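Local structure of beta-1,4-galactanase (Thielavia heterothallica, 1HJS) at residues W86-P89 against A90-T93; Y112-D115 against A116-L120; A225-S228 against S229-M233; L306-C310 against A311-M315. The protein hydrolyses (1->4)-beta-D-galactosidic linkages in type I arabinogalactans, as a clan GH-A, family 53 glycoside hydrolase. All blocks are in the same frame, centred on the assembly; numbering follows the deposited sequence.

Contact 1 of 4, residues W86-P89 against A90-T93. With SO4 (sulfate ion), chain I.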
# COMPACT_ATOMS: atom_id res chain seq x y z
N TRP A 86 7.70 -6.13 -8.94
CA TRP A 86 7.67 -4.92 -8.12
C TRP A 86 7.55 -3.62 -8.91
O TRP A 86 8.34 -3.36 -9.81
CB TRP A 86 8.93 -4.80 -7.25
CG TRP A 86 9.21 -5.98 -6.37
CD1 TRP A 86 10.06 -7.01 -6.62
CD2 TRP A 86 8.61 -6.25 -5.10
NE1 TRP A 86 10.05 -7.92 -5.58
CE2 TRP A 86 9.16 -7.47 -4.63
CE3 TRP A 86 7.67 -5.59 -4.30
CZ2 TRP A 86 8.80 -8.03 -3.40
CZ3 TRP A 86 7.31 -6.15 -3.08
CH2 TRP A 86 7.87 -7.36 -2.65
N ALA A 87 6.56 -2.81 -8.56
CA ALA A 87 6.39 -1.52 -9.22
C ALA A 87 6.69 -0.42 -8.20
O ALA A 87 6.16 -0.44 -7.09
CB ALA A 87 4.95 -1.38 -9.75
N ASP A 88 7.55 0.51 -8.58
CA ASP A 88 7.91 1.63 -7.72
C ASP A 88 8.33 2.80 -8.63
O ASP A 88 8.28 2.67 -9.85
CB ASP A 88 9.03 1.24 -6.74
CG ASP A 88 10.24 0.65 -7.43
OD1 ASP A 88 10.77 1.27 -8.38
OD2 ASP A 88 10.67 -0.45 -7.01
N PRO A 89 8.72 3.94 -8.06
CA PRO A 89 9.12 5.08 -8.90
C PRO A 89 10.26 4.82 -9.88
O PRO A 89 10.44 5.58 -10.83
CB PRO A 89 9.47 6.16 -7.88
CG PRO A 89 8.57 5.84 -6.72
CD PRO A 89 8.71 4.33 -6.63
N ALA A 90 11.03 3.76 -9.65
CA ALA A 90 12.15 3.45 -10.54
C ALA A 90 11.88 2.23 -11.40
O ALA A 90 12.73 1.85 -12.22
CB ALA A 90 13.42 3.23 -9.71
N HIS A 91 10.72 1.61 -11.23
CA HIS A 91 10.36 0.42 -12.00
C HIS A 91 8.86 0.30 -12.21
O HIS A 91 8.11 0.12 -11.26
CB HIS A 91 10.83 -0.87 -11.30
CG HIS A 91 12.26 -0.85 -10.87
ND1 HIS A 91 12.69 -0.16 -9.76
CD2 HIS A 91 13.36 -1.44 -11.40
CE1 HIS A 91 14.00 -0.32 -9.62
NE2 HIS A 91 14.42 -1.09 -10.61
N GLN A 92 8.42 0.39 -13.46
CA GLN A 92 7.00 0.24 -13.80
C GLN A 92 7.05 -0.58 -15.08
O GLN A 92 6.63 -0.14 -16.16
CB GLN A 92 6.34 1.60 -14.04
CG GLN A 92 6.22 2.50 -12.81
CD GLN A 92 5.18 2.02 -11.79
OE1 GLN A 92 4.16 1.44 -12.16
NE2 GLN A 92 5.43 2.30 -10.52
N THR A 93 7.60 -1.78 -14.95
CA THR A 93 7.78 -2.69 -16.08
C THR A 93 6.49 -3.24 -16.65
O THR A 93 5.67 -3.83 -15.94
CB THR A 93 8.70 -3.84 -15.68
OG1 THR A 93 9.91 -3.31 -15.11
CG2 THR A 93 9.07 -4.68 -16.91
S SO4 I . 18.11 0.22 -11.78
O1 SO4 I . 16.94 -0.45 -10.89
O2 SO4 I . 17.61 1.53 -12.12
O3 SO4 I . 19.23 0.26 -11.10
O4 SO4 I . 18.12 -0.61 -12.95
O HOH W 1 7.70 -3.15 -12.44
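D88 and H91 are the first and last residues of a type I beta turn, 88-91, in the loop that follows barrel strand 75-80. Their backbones form a single antiparallel hydrogen-bonded pair: D88 N gives to H91 O (2.8 Å) and H91 N gives to D88 O (3.0 Å). The side chains bond as well. With CG of D88 set between its backbone N and carbonyl carbon (chi1 53°), the carboxylate folds over the turn, and OD1 takes two donors: A90 N on its anti lone pair at 2.8 Å, H91 ND1 on its syn lone pair. The carboxylate stands nearly upright to the imidazole, 83° between planes.

D88 O is doubly held too, since Q92 NE2 reaches it at 3.0 Å from the face opposite H91 N. That amide also bonds N134 O, and N134 ND2 bonds A87 O, beside the probable proton donor E135, which P89 touches. One water links W86 O to T93 N. At the outer end of the ring, H91 NE2 gives to O1 of a sulfate (2.6 Å), probably from the crystallisation liquor, while H91 ND1 meets D88 OD1 at 2.8 Å, 2° out of the ring plane.

Contact 2 of 4, residues Y112-D115 against A116-L120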
# COMPACT_ATOMS: atom_id res chain seq x y z
N TYR A 112 -7.99 -5.90 -18.26
CA TYR A 112 -7.33 -6.57 -17.15
C TYR A 112 -7.97 -6.23 -15.81
O TYR A 112 -8.26 -7.11 -15.00
CB TYR A 112 -5.85 -6.20 -17.09
CG TYR A 112 -5.18 -6.59 -15.79
CD1 TYR A 112 -4.75 -7.90 -15.56
CD2 TYR A 112 -5.02 -5.66 -14.76
CE1 TYR A 112 -4.17 -8.27 -14.34
CE2 TYR A 112 -4.45 -6.02 -13.54
CZ TYR A 112 -4.03 -7.33 -13.33
OH TYR A 112 -3.46 -7.68 -12.12
N THR A 113 -8.17 -4.94 -15.57
CA THR A 113 -8.77 -4.47 -14.33
C THR A 113 -10.21 -4.97 -14.19
O THR A 113 -10.62 -5.44 -13.13
CB THR A 113 -8.73 -2.94 -14.25
OG1 THR A 113 -7.38 -2.49 -14.40
CG2 THR A 113 -9.27 -2.46 -12.91
N LEU A 114 -10.97 -4.85 -15.27
CA LEU A 114 -12.36 -5.30 -15.26
C LEU A 114 -12.41 -6.80 -14.96
O LEU A 114 -13.18 -7.24 -14.11
CB LEU A 114 -13.01 -5.03 -16.63
CG LEU A 114 -14.43 -5.58 -16.85
CD1 LEU A 114 -15.38 -5.00 -15.82
CD2 LEU A 114 -14.88 -5.22 -18.26
N ASP A 115 -11.58 -7.56 -15.65
CA ASP A 115 -11.52 -9.01 -15.48
C ASP A 115 -11.15 -9.38 -14.04
O ASP A 115 -11.81 -10.21 -13.42
CB ASP A 115 -10.48 -9.60 -16.43
CG ASP A 115 -10.30 -11.10 -16.24
OD1 ASP A 115 -11.24 -11.85 -16.59
OD2 ASP A 115 -9.23 -11.51 -15.74
N ALA A 116 -10.10 -8.76 -13.51
CA ALA A 116 -9.66 -9.03 -12.15
C ALA A 116 -10.78 -8.71 -11.15
O ALA A 116 -11.05 -9.49 -10.24
CB ALA A 116 -8.41 -8.22 -11.83
N ALA A 117 -11.41 -7.55 -11.33
CA ALA A 117 -12.50 -7.13 -10.45
C ALA A 117 -13.64 -8.14 -10.46
O ALA A 117 -14.19 -8.48 -9.41
CB ALA A 117 -13.01 -5.75 -10.86
N ASN A 118 -14.01 -8.61 -11.64
CA ASN A 118 -15.10 -9.58 -11.76
C ASN A 118 -14.73 -10.90 -11.11
O ASN A 118 -15.56 -11.55 -10.47
CB ASN A 118 -15.47 -9.81 -13.23
CG ASN A 118 -16.16 -8.62 -13.86
OD1 ASN A 118 -16.81 -7.83 -13.17
ND2 ASN A 118 -16.03 -8.48 -15.17
N LYS A 119 -13.47 -11.31 -11.26
CA LYS A 119 -13.02 -12.57 -10.66
C LYS A 119 -13.03 -12.46 -9.15
O LYS A 119 -13.33 -13.43 -8.45
CB LYS A 119 -11.63 -12.94 -11.17
CG LYS A 119 -11.64 -13.39 -12.63
CD LYS A 119 -10.25 -13.71 -13.14
CE LYS A 119 -10.30 -14.18 -14.60
NZ LYS A 119 -8.94 -14.29 -15.20
N LEU A 120 -12.71 -11.28 -8.63
CA LEU A 120 -12.73 -11.06 -7.19
C LEU A 120 -14.18 -11.17 -6.72
O LEU A 120 -14.48 -11.85 -5.74
CB LEU A 120 -12.15 -9.69 -6.85
CG LEU A 120 -10.63 -9.59 -6.94
CD1 LEU A 120 -10.18 -8.13 -6.94
CD2 LEU A 120 -10.01 -10.34 -5.77
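Y112 O accepts from A116 N at 2.9 Å, the first of four successive i to i+4 bonds across this piece of helix 102-122. The methyl of A116 sits 3.4 Å from the same Y112 O, and it also touches L59 of helix 59-71. The ring of Y112 leaves the helix to meet W98 edge-to-face. T113 O takes A117 N, and the methyl of A117 lies against T113 O at 3.3 Å; the hydroxyl of T113 turns to L109 O and to Y82 OH.

L114 O takes N118 N, while the two side chains pass at a slant. CG of L114 is anti to its backbone N (chi1 174°), which swings the isobutyl group along the helix until CD1 lies 3.6 Å from ND2 of N118. The amide therefore rests beside a methyl group, with its OD1 accepting from S168 N in the loop beyond.

D115 O takes K119 N, and the side chains add a salt bridge. K119, extended beyond CG, runs past D115 O, its CG 3.3 Å away, and brings NZ to OD2 of D115 at 2.8 Å on the syn lone pair. CE also lies 3.2 Å from OD1, so the aliphatic end of the lysine leans on the carboxylate as the ammonium bonds it. A solvent-facing i to i+4 acid-base pair, its K119 also resting on L59, with A116 and L120 against helix 59-71 and A117 against the loop at S167 and L169, is typical of an amphipathic helix on the outside of a TIM barrel.

Contact 3 of 4, residues A225-S228 against S229-M233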
# COMPACT_ATOMS: atom_id res chain seq x y z
N ALA A 225 6.77 17.53 7.93
CA ALA A 225 6.59 17.61 6.49
C ALA A 225 5.41 16.77 6.03
O ALA A 225 4.70 17.13 5.10
CB ALA A 225 7.86 17.16 5.77
N LEU A 226 5.19 15.63 6.69
CA LEU A 226 4.07 14.76 6.34
C LEU A 226 2.77 15.49 6.65
O LEU A 226 1.86 15.55 5.83
CB LEU A 226 4.13 13.45 7.14
CG LEU A 226 2.96 12.49 6.88
CD1 LEU A 226 2.98 12.05 5.43
CD2 LEU A 226 3.08 11.28 7.80
N LYS A 227 2.69 16.06 7.85
CA LYS A 227 1.50 16.80 8.26
C LYS A 227 1.18 17.92 7.28
O LYS A 227 0.04 18.04 6.82
CB LYS A 227 1.70 17.38 9.67
CG LYS A 227 0.65 18.41 10.08
CD LYS A 227 -0.77 17.84 10.04
CE LYS A 227 -1.77 18.85 10.60
NZ LYS A 227 -3.18 18.38 10.51
N SER A 228 2.19 18.72 6.95
CA SER A 228 2.00 19.83 6.03
C SER A 228 1.57 19.36 4.64
O SER A 228 0.66 19.93 4.04
CB SER A 228 3.29 20.65 5.92
OG SER A 228 3.10 21.77 5.08
N SER A 229 2.24 18.33 4.13
CA SER A 229 1.92 17.80 2.81
C SER A 229 0.49 17.25 2.75
O SER A 229 -0.28 17.61 1.86
CB SER A 229 2.91 16.69 2.43
OG SER A 229 2.65 16.19 1.13
N LEU A 230 0.14 16.39 3.70
CA LEU A 230 -1.20 15.82 3.72
C LEU A 230 -2.26 16.92 3.85
O LEU A 230 -3.27 16.89 3.16
CB LEU A 230 -1.33 14.81 4.87
CG LEU A 230 -0.40 13.59 4.78
CD1 LEU A 230 -0.76 12.59 5.87
CD2 LEU A 230 -0.51 12.93 3.41
N ASP A 231 -2.01 17.90 4.72
CA ASP A 231 -2.95 19.00 4.89
C ASP A 231 -3.17 19.71 3.54
O ASP A 231 -4.29 20.03 3.18
CB ASP A 231 -2.42 20.02 5.90
CG ASP A 231 -2.87 19.74 7.33
OD1 ASP A 231 -3.63 18.77 7.57
OD2 ASP A 231 -2.47 20.50 8.23
N ASN A 232 -2.08 19.94 2.82
CA ASN A 232 -2.16 20.61 1.52
C ASN A 232 -2.93 19.78 0.50
O ASN A 232 -3.71 20.32 -0.29
CB ASN A 232 -0.76 20.93 1.00
CG ASN A 232 -0.06 22.00 1.82
OD1 ASN A 232 -0.70 22.71 2.59
ND2 ASN A 232 1.24 22.13 1.64
N MET A 233 -2.69 18.47 0.50
CA MET A 233 -3.37 17.58 -0.43
C MET A 233 -4.87 17.59 -0.13
O MET A 233 -5.70 17.62 -1.04
CB MET A 233 -2.84 16.16 -0.28
CG MET A 233 -1.39 15.99 -0.70
SD MET A 233 -0.70 14.39 -0.22
CE MET A 233 -1.74 13.27 -1.18
O HOH W 2 -4.55 20.97 10.11
O HOH W 3 0.37 22.93 5.00
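K227 and D231, one turn apart on helix 223-237, form a salt bridge: NZ gives to OD1 at 3.0 Å, on the syn side and 20° out of the carboxylate plane. The lysine bends at chi2 (58°) to come back over the acid, bringing CE to 3.0 Å from OD2. A water closes a ring, accepting from NZ and giving to OD2, and NZ also bonds S286 OG. An alanine in place of K227 would probably leave the D231 carboxylate without its counter-charge and S286 OG without this partner.

A second water bonds S228 OG and gives to N232 OD1 at 2.6 Å. The backbone supplies four i to i+4 bonds, of which L230 N to L226 O is nearly linear (173° at the hydrogen).

Apolar packing takes the barrel side. L226 CD1 touches CG of L230 at 3.8 Å, the two side chains crossing at an angle; L230 goes on to V211 of strand 208-212 and L226 to F213. S229 is buried, its OG bonded to G182 O.

Charge and water on one flank and leucines on the other imply an amphipathic helix of a beta-alpha-beta unit, its ion pair water-bridged and probably screened by solvent.

Contact 4 of 4, residues L306-C310 against A311-M315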
# COMPACT_ATOMS: atom_id res chain seq x y z
N LEU A 306 13.14 -5.55 5.12
CA LEU A 306 12.08 -5.11 4.21
C LEU A 306 12.58 -4.16 3.12
O LEU A 306 11.98 -3.11 2.88
CB LEU A 306 10.96 -4.45 5.02
CG LEU A 306 10.24 -5.38 6.00
CD1 LEU A 306 9.17 -4.62 6.77
CD2 LEU A 306 9.62 -6.54 5.24
N GLY A 307 13.68 -4.53 2.48
CA GLY A 307 14.25 -3.73 1.41
C GLY A 307 14.92 -2.43 1.81
O GLY A 307 15.34 -1.67 0.93
N SER A 308 15.03 -2.16 3.11
CA SER A 308 15.66 -0.93 3.58
C SER A 308 17.06 -1.21 4.12
O SER A 308 17.47 -2.36 4.22
CB SER A 308 14.84 -0.30 4.70
OG SER A 308 15.04 -1.01 5.91
N SER A 309 17.78 -0.15 4.48
CA SER A 309 19.13 -0.29 5.02
C SER A 309 19.10 -0.71 6.49
O SER A 309 20.11 -1.14 7.05
CB SER A 309 19.89 1.04 4.87
OG SER A 309 19.28 2.06 5.65
N CYS A 310 17.93 -0.61 7.11
CA CYS A 310 17.78 -0.99 8.51
C CYS A 310 17.60 -2.50 8.63
O CYS A 310 16.77 -3.09 7.93
CB CYS A 310 16.58 -0.28 9.12
SG CYS A 310 16.82 1.48 9.51
N ALA A 311 18.35 -3.12 9.53
CA ALA A 311 18.31 -4.56 9.73
C ALA A 311 16.96 -5.23 9.98
O ALA A 311 16.68 -6.29 9.42
CB ALA A 311 19.29 -4.95 10.84
N ASP A 312 16.12 -4.63 10.82
CA ASP A 312 14.83 -5.27 11.11
C ASP A 312 13.69 -4.28 11.30
O ASP A 312 13.72 -3.44 12.21
CB ASP A 312 14.96 -6.13 12.37
CG ASP A 312 13.84 -7.16 12.50
OD1 ASP A 312 12.75 -6.94 11.93
OD2 ASP A 312 14.07 -8.18 13.18
N ASN A 313 12.68 -4.38 10.44
CA ASN A 313 11.50 -3.52 10.50
C ASN A 313 10.24 -4.33 10.75
O ASN A 313 9.14 -3.78 10.72
CB ASN A 313 11.32 -2.76 9.18
CG ASN A 313 12.34 -1.69 8.98
OD1 ASN A 313 12.57 -0.86 9.87
ND2 ASN A 313 12.98 -1.68 7.82
N THR A 314 10.39 -5.62 11.01
CA THR A 314 9.23 -6.47 11.25
C THR A 314 8.64 -6.26 12.64
O THR A 314 9.24 -5.59 13.49
CB THR A 314 9.58 -7.97 11.07
OG1 THR A 314 10.54 -8.36 12.07
CG2 THR A 314 10.16 -8.22 9.69
N MET A 315 7.45 -6.82 12.86
CA MET A 315 6.77 -6.72 14.14
C MET A 315 6.55 -8.11 14.72
O MET A 315 5.66 -8.32 15.54
CB MET A 315 5.43 -5.99 13.96
CG MET A 315 5.58 -4.56 13.43
SD MET A 315 4.01 -3.70 13.26
CE MET A 315 3.74 -3.15 14.95
O HOH W 4 21.08 -1.84 9.54
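N313 reaches back across the loop to L306 and S308. Its CB packs on CD1 of L306 at 3.7 Å, the leucine lying on W296 of strand 290-296. With CG beside the backbone N (chi1 -72°), the amide is aimed at the 306-310 limb. Its OD1 lies 4.1 Å from CB of C310, while ND2 gives to N305 O and stands 2.9 Å from S308 OG.

That hydroxyl bonds N305 O and accepts from C310 N at 3.2 Å, an ST turn. An alanine at S308 would probably leave C310 N without this acceptor and N305 O without one of its donors, loosening the ST turn though the disulfide stays. D312 OD1 accepts from T314 N (2.9 Å), an Asx turn, and on its syn lone pair from T314 OG1 (2.6 Å). At the bend a water accepts weakly from A311 N and gives to S309 O.

C310 SG is bonded to SG of C252, and A311 with D312 faces S251 as a classic beta bulge. The loop after the last barrel strand, 290-296, is thereby fastened to the loop after strand 240-245, which carries the probable nucleophile E245: a disulfide-braced loop at the catalytic end of a TIM barrel.

How the contacts relate
Contacts 1 and 4 hold loops at the catalytic end of the barrel, after its third and eighth strands, whereas contacts 2 and 3 lie within single outer helices. All four mix buried and exposed residues. The helical pair share a chemistry, regular backbone bonds plus an acid-lysine salt bridge one turn apart, though order is reversed: acid first in contact 2, lysine first in contact 3. These two lie on opposite sides of the chain's centre, about 33 Å between centres. The loops lack such repeats and rely on side chains bonding backbone atoms, with a histidine-carboxylate pair in 86-93 and a disulfide in 306-315; the nearest atoms of contacts 1 and 4 are about 8 Å apart.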